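Local coordinates for aminotransferase AspB (Helicobacter pylori 26695, PDB 3EZS), which probably transfers amino groups between amino acids and keto acids with the help of pyridoxal 5'-phosphate, as other members of the class I and II aminotransferase family do, at residues L103-F117 with A125-L137. Sequence-based numbering, arbitrary orientation.
Sequences LFDYQNPTIAYPNPF and AKFIKAKSLLMPL
Tyr113 and Ser132 meet across neighbouring parallel strands, 110-115 and 131-136, through a hydrogen bond between Tyr113 OH and Ser132 OG (2.8 Å). The serine oxygen sits at the edge of the ring, near its plane. Tyr113 CG lies between its backbone N and carbonyl carbon (chi1 50°), which lays the ring alongside Leu134, whose CD2 packs 3.3 Å from Tyr113 CE2. The other branch, CD1, packs against the Asn115 amide, 3.9 Å from ND2, itself hydrogen-bonded to Arg342 O. Tyr113 CE2 lies over the face of the Phe117 ring.

On the same face, two residues earlier, the extended CG1-CD1 arm of Ile111 reaches the last turn of helix 120-127 and the link after it: CD1 lies 4.0 Å from Ala125 CB and 3.7 Å from Ala130 CB, near Ile128 CG2. On the other side of the sheet, Thr110 CG2 touches Leu133 CD1 at 3.6 Å, and the bent selenomethionine Met135 brings CE against the Tyr113–Pro114 peptide.

Seven backbone hydrogen bonds fix this register. From Ile111 N to Lys131 O the C=O...N angle is 177°, whereas Asn115 N stands above the carbonyl plane of Met135. A Schellman motif ends the helix, with Lys129 at positive phi, Ala130 N bonded to Ala125 O and Lys129 N to Lys126 O; Lys129 makes a cation-pi contact with Phe104 of the second subunit. With strand 157-160 on the other flank of 110-115, strand, helix and parallel strand form a beta-alpha-beta unit at one margin of the seven-stranded mixed sheet characteristic of the large domain of fold-type I pyridoxal-phosphate enzymes.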
# COMPACT_ATOMS: atom_id res chain seq x y z
N LEU A 103 -18.09 -3.37 2.34
CA LEU A 103 -18.92 -3.80 3.47
C LEU A 103 -18.74 -2.89 4.68
O LEU A 103 -19.18 -3.23 5.77
CB LEU A 103 -18.61 -5.27 3.81
CG LEU A 103 -18.68 -6.26 2.63
CD1 LEU A 103 -18.25 -7.69 3.01
CD2 LEU A 103 -20.07 -6.29 2.01
N PHE A 104 -18.18 -1.70 4.47
CA PHE A 104 -17.82 -0.79 5.55
C PHE A 104 -18.88 -0.53 6.60
O PHE A 104 -18.57 -0.51 7.80
CB PHE A 104 -17.34 0.56 4.99
CG PHE A 104 -16.82 1.48 6.05
CD1 PHE A 104 -15.60 1.24 6.64
CD2 PHE A 104 -17.57 2.56 6.48
CE1 PHE A 104 -15.11 2.08 7.63
CE2 PHE A 104 -17.09 3.39 7.48
CZ PHE A 104 -15.87 3.15 8.05
N ASP A 105 -20.11 -0.30 6.16
CA ASP A 105 -21.19 -0.01 7.10
C ASP A 105 -22.15 -1.18 7.35
O ASP A 105 -23.21 -0.99 7.95
CB ASP A 105 -21.95 1.22 6.61
CG ASP A 105 -21.17 2.51 6.81
OD1 ASP A 105 -20.75 2.80 7.97
OD2 ASP A 105 -21.00 3.25 5.80
N TYR A 106 -21.77 -2.40 6.94
CA TYR A 106 -22.66 -3.54 7.12
C TYR A 106 -22.58 -4.10 8.51
O TYR A 106 -21.49 -4.20 9.08
CB TYR A 106 -22.33 -4.68 6.18
CG TYR A 106 -22.76 -4.54 4.75
CD1 TYR A 106 -22.40 -3.43 3.98
CD2 TYR A 106 -23.44 -5.58 4.12
CE1 TYR A 106 -22.76 -3.34 2.64
CE2 TYR A 106 -23.78 -5.51 2.79
CZ TYR A 106 -23.45 -4.39 2.04
OH TYR A 106 -23.80 -4.34 0.71
N GLN A 107 -23.74 -4.47 9.04
CA GLN A 107 -23.83 -5.13 10.31
C GLN A 107 -23.73 -6.62 10.03
O GLN A 107 -24.44 -7.14 9.16
CB GLN A 107 -25.18 -4.82 10.99
CG GLN A 107 -25.40 -3.33 11.27
N ASN A 108 -22.83 -7.30 10.74
CA ASN A 108 -22.66 -8.75 10.61
C ASN A 108 -22.52 -9.20 9.14
O ASN A 108 -23.33 -9.97 8.64
CB ASN A 108 -23.85 -9.45 11.27
CG ASN A 108 -24.10 -8.98 12.72
OD1 ASN A 108 -25.25 -8.95 13.17
ND2 ASN A 108 -23.03 -8.61 13.45
N PRO A 109 -21.49 -8.69 8.45
CA PRO A 109 -21.35 -9.04 7.04
C PRO A 109 -20.92 -10.49 6.85
O PRO A 109 -20.32 -11.07 7.74
CB PRO A 109 -20.28 -8.07 6.55
CG PRO A 109 -19.47 -7.74 7.76
CD PRO A 109 -20.43 -7.77 8.90
N THR A 110 -21.29 -11.06 5.71
CA THR A 110 -20.98 -12.45 5.36
C THR A 110 -20.29 -12.52 4.01
O THR A 110 -20.82 -12.03 3.02
CB THR A 110 -22.24 -13.29 5.28
OG1 THR A 110 -22.98 -13.18 6.51
CG2 THR A 110 -21.87 -14.76 4.99
N ILE A 111 -19.11 -13.14 3.98
CA ILE A 111 -18.34 -13.26 2.76
C ILE A 111 -18.24 -14.74 2.39
O ILE A 111 -18.10 -15.60 3.26
CB ILE A 111 -16.94 -12.65 2.94
CG1 ILE A 111 -17.04 -11.17 3.30
CG2 ILE A 111 -16.10 -12.83 1.68
CD1 ILE A 111 -15.66 -10.51 3.57
N ALA A 112 -18.35 -15.04 1.09
CA ALA A 112 -18.20 -16.43 0.61
C ALA A 112 -16.97 -16.52 -0.25
O ALA A 112 -16.66 -15.61 -1.01
CB ALA A 112 -19.43 -16.88 -0.18
N TYR A 113 -16.22 -17.61 -0.09
CA TYR A 113 -15.05 -17.88 -0.94
C TYR A 113 -14.79 -19.39 -0.96
O TYR A 113 -15.24 -20.10 -0.06
CB TYR A 113 -13.82 -17.06 -0.52
CG TYR A 113 -13.45 -17.09 0.95
CD1 TYR A 113 -14.04 -16.20 1.84
CD2 TYR A 113 -12.48 -17.96 1.44
CE1 TYR A 113 -13.69 -16.20 3.19
CE2 TYR A 113 -12.14 -17.97 2.79
CZ TYR A 113 -12.74 -17.09 3.65
OH TYR A 113 -12.41 -17.09 4.99
N PRO A 114 -14.04 -19.88 -1.97
CA PRO A 114 -13.83 -21.33 -2.01
C PRO A 114 -12.87 -21.87 -0.94
O PRO A 114 -12.20 -21.10 -0.24
CB PRO A 114 -13.28 -21.58 -3.43
CG PRO A 114 -13.37 -20.27 -4.15
CD PRO A 114 -13.38 -19.21 -3.10
N ASN A 115 -12.84 -23.20 -0.82
CA ASN A 115 -11.97 -23.91 0.12
C ASN A 115 -11.44 -25.14 -0.65
O ASN A 115 -12.21 -26.01 -1.04
CB ASN A 115 -12.78 -24.27 1.38
CG ASN A 115 -11.97 -25.01 2.43
OD1 ASN A 115 -10.73 -24.97 2.44
ND2 ASN A 115 -12.68 -25.69 3.35
N PRO A 116 -10.12 -25.23 -0.86
CA PRO A 116 -9.01 -24.39 -0.41
C PRO A 116 -8.92 -23.03 -1.09
O PRO A 116 -9.61 -22.79 -2.09
CB PRO A 116 -7.77 -25.26 -0.65
CG PRO A 116 -8.17 -26.27 -1.66
CD PRO A 116 -9.68 -26.35 -1.71
N PHE A 117 -8.09 -22.15 -0.52
CA PHE A 117 -7.97 -20.78 -0.97
C PHE A 117 -6.65 -20.09 -0.66
O PHE A 117 -5.93 -20.48 0.25
CB PHE A 117 -9.08 -19.95 -0.31
CG PHE A 117 -9.08 -20.05 1.21
CD1 PHE A 117 -9.78 -21.06 1.86
CD2 PHE A 117 -8.38 -19.13 1.99
CE1 PHE A 117 -9.77 -21.16 3.25
CE2 PHE A 117 -8.38 -19.22 3.37
CZ PHE A 117 -9.07 -20.24 4.00
N ALA A 125 -11.69 -11.09 5.32
CA ALA A 125 -12.91 -11.33 6.11
C ALA A 125 -12.69 -11.03 7.59
O ALA A 125 -13.58 -10.52 8.27
CB ALA A 125 -13.38 -12.78 5.93
N LYS A 126 -11.53 -11.40 8.10
CA LYS A 126 -11.22 -11.13 9.51
C LYS A 126 -11.13 -9.62 9.76
O LYS A 126 -11.65 -9.13 10.75
CB LYS A 126 -9.90 -11.77 9.92
CG LYS A 126 -9.93 -13.26 10.18
CD LYS A 126 -8.52 -13.71 10.53
CE LYS A 126 -8.48 -15.10 11.08
NZ LYS A 126 -7.08 -15.36 11.49
N PHE A 127 -10.48 -8.90 8.85
CA PHE A 127 -10.30 -7.45 9.00
C PHE A 127 -11.62 -6.67 9.08
O PHE A 127 -11.70 -5.68 9.82
CB PHE A 127 -9.41 -6.90 7.89
CG PHE A 127 -9.00 -5.46 8.09
CD1 PHE A 127 -8.44 -5.04 9.30
CD2 PHE A 127 -9.12 -4.54 7.06
CE1 PHE A 127 -8.05 -3.73 9.48
CE2 PHE A 127 -8.71 -3.22 7.23
CZ PHE A 127 -8.18 -2.81 8.44
N ILE A 128 -12.64 -7.11 8.35
CA ILE A 128 -13.96 -6.45 8.39
C ILE A 128 -14.93 -7.24 9.32
O ILE A 128 -16.12 -7.00 9.34
CB ILE A 128 -14.53 -6.22 6.93
CG1 ILE A 128 -15.73 -5.25 6.91
CG2 ILE A 128 -14.87 -7.57 6.25
CD1 ILE A 128 -15.49 -3.85 7.55
N LYS A 129 -14.38 -8.16 10.11
CA LYS A 129 -15.16 -8.95 11.08
C LYS A 129 -16.37 -9.63 10.46
O LYS A 129 -17.47 -9.59 10.99
CB LYS A 129 -15.58 -8.08 12.27
CG LYS A 129 -14.43 -7.30 12.90
CD LYS A 129 -14.87 -6.64 14.19
CE LYS A 129 -13.75 -5.85 14.85
NZ LYS A 129 -13.36 -4.60 14.12
N ALA A 130 -16.15 -10.27 9.32
CA ALA A 130 -17.20 -10.94 8.58
C ALA A 130 -17.22 -12.44 8.86
O ALA A 130 -16.19 -13.05 9.19
CB ALA A 130 -16.99 -10.72 7.06
N LYS A 131 -18.41 -13.01 8.70
CA LYS A 131 -18.62 -14.44 8.76
C LYS A 131 -18.18 -14.99 7.38
O LYS A 131 -18.51 -14.41 6.35
CB LYS A 131 -20.10 -14.73 8.96
CG LYS A 131 -20.44 -16.21 9.08
CD LYS A 131 -21.94 -16.48 8.97
CE LYS A 131 -22.21 -17.98 8.77
NZ LYS A 131 -23.64 -18.26 8.43
N SER A 132 -17.42 -16.08 7.39
CA SER A 132 -16.94 -16.71 6.16
C SER A 132 -17.80 -17.94 5.85
O SER A 132 -18.05 -18.74 6.73
CB SER A 132 -15.48 -17.16 6.31
OG SER A 132 -14.59 -16.06 6.40
N LEU A 133 -18.26 -18.05 4.61
CA LEU A 133 -18.99 -19.21 4.11
C LEU A 133 -18.05 -19.86 3.12
O LEU A 133 -17.79 -19.30 2.05
CB LEU A 133 -20.28 -18.79 3.42
CG LEU A 133 -21.47 -18.40 4.28
CD1 LEU A 133 -22.60 -17.89 3.39
CD2 LEU A 133 -21.94 -19.58 5.13
N LEU A 134 -17.53 -21.03 3.47
CA LEU A 134 -16.53 -21.70 2.65
C LEU A 134 -17.17 -22.65 1.65
O LEU A 134 -18.00 -23.47 2.02
CB LEU A 134 -15.54 -22.44 3.54
CG LEU A 134 -14.68 -21.60 4.50
CD1 LEU A 134 -13.71 -22.50 5.26
CD2 LEU A 134 -13.90 -20.52 3.78
N MSE A 135 -16.81 -22.52 0.37
CA MSE A 135 -17.37 -23.35 -0.69
C MSE A 135 -16.34 -24.39 -1.03
O MSE A 135 -15.42 -24.09 -1.80
CB MSE A 135 -17.71 -22.48 -1.92
CG MSE A 135 -18.84 -21.50 -1.67
SE MSE A 135 -19.21 -20.28 -3.15
CE MSE A 135 -17.48 -19.41 -3.37
N PRO A 136 -16.51 -25.63 -0.52
CA PRO A 136 -15.44 -26.58 -0.79
C PRO A 136 -15.30 -26.95 -2.27
O PRO A 136 -16.30 -26.99 -3.00
CB PRO A 136 -15.81 -27.81 0.04
CG PRO A 136 -16.99 -27.39 0.90
CD PRO A 136 -17.62 -26.25 0.22
N LEU A 137 -14.05 -27.17 -2.69
CA LEU A 137 -13.72 -27.63 -4.03
C LEU A 137 -13.14 -29.04 -3.86
O LEU A 137 -12.02 -29.21 -3.37
CB LEU A 137 -12.67 -26.73 -4.66
CG LEU A 137 -12.95 -25.23 -4.76
CD1 LEU A 137 -11.69 -24.52 -5.31
CD2 LEU A 137 -14.19 -24.97 -5.59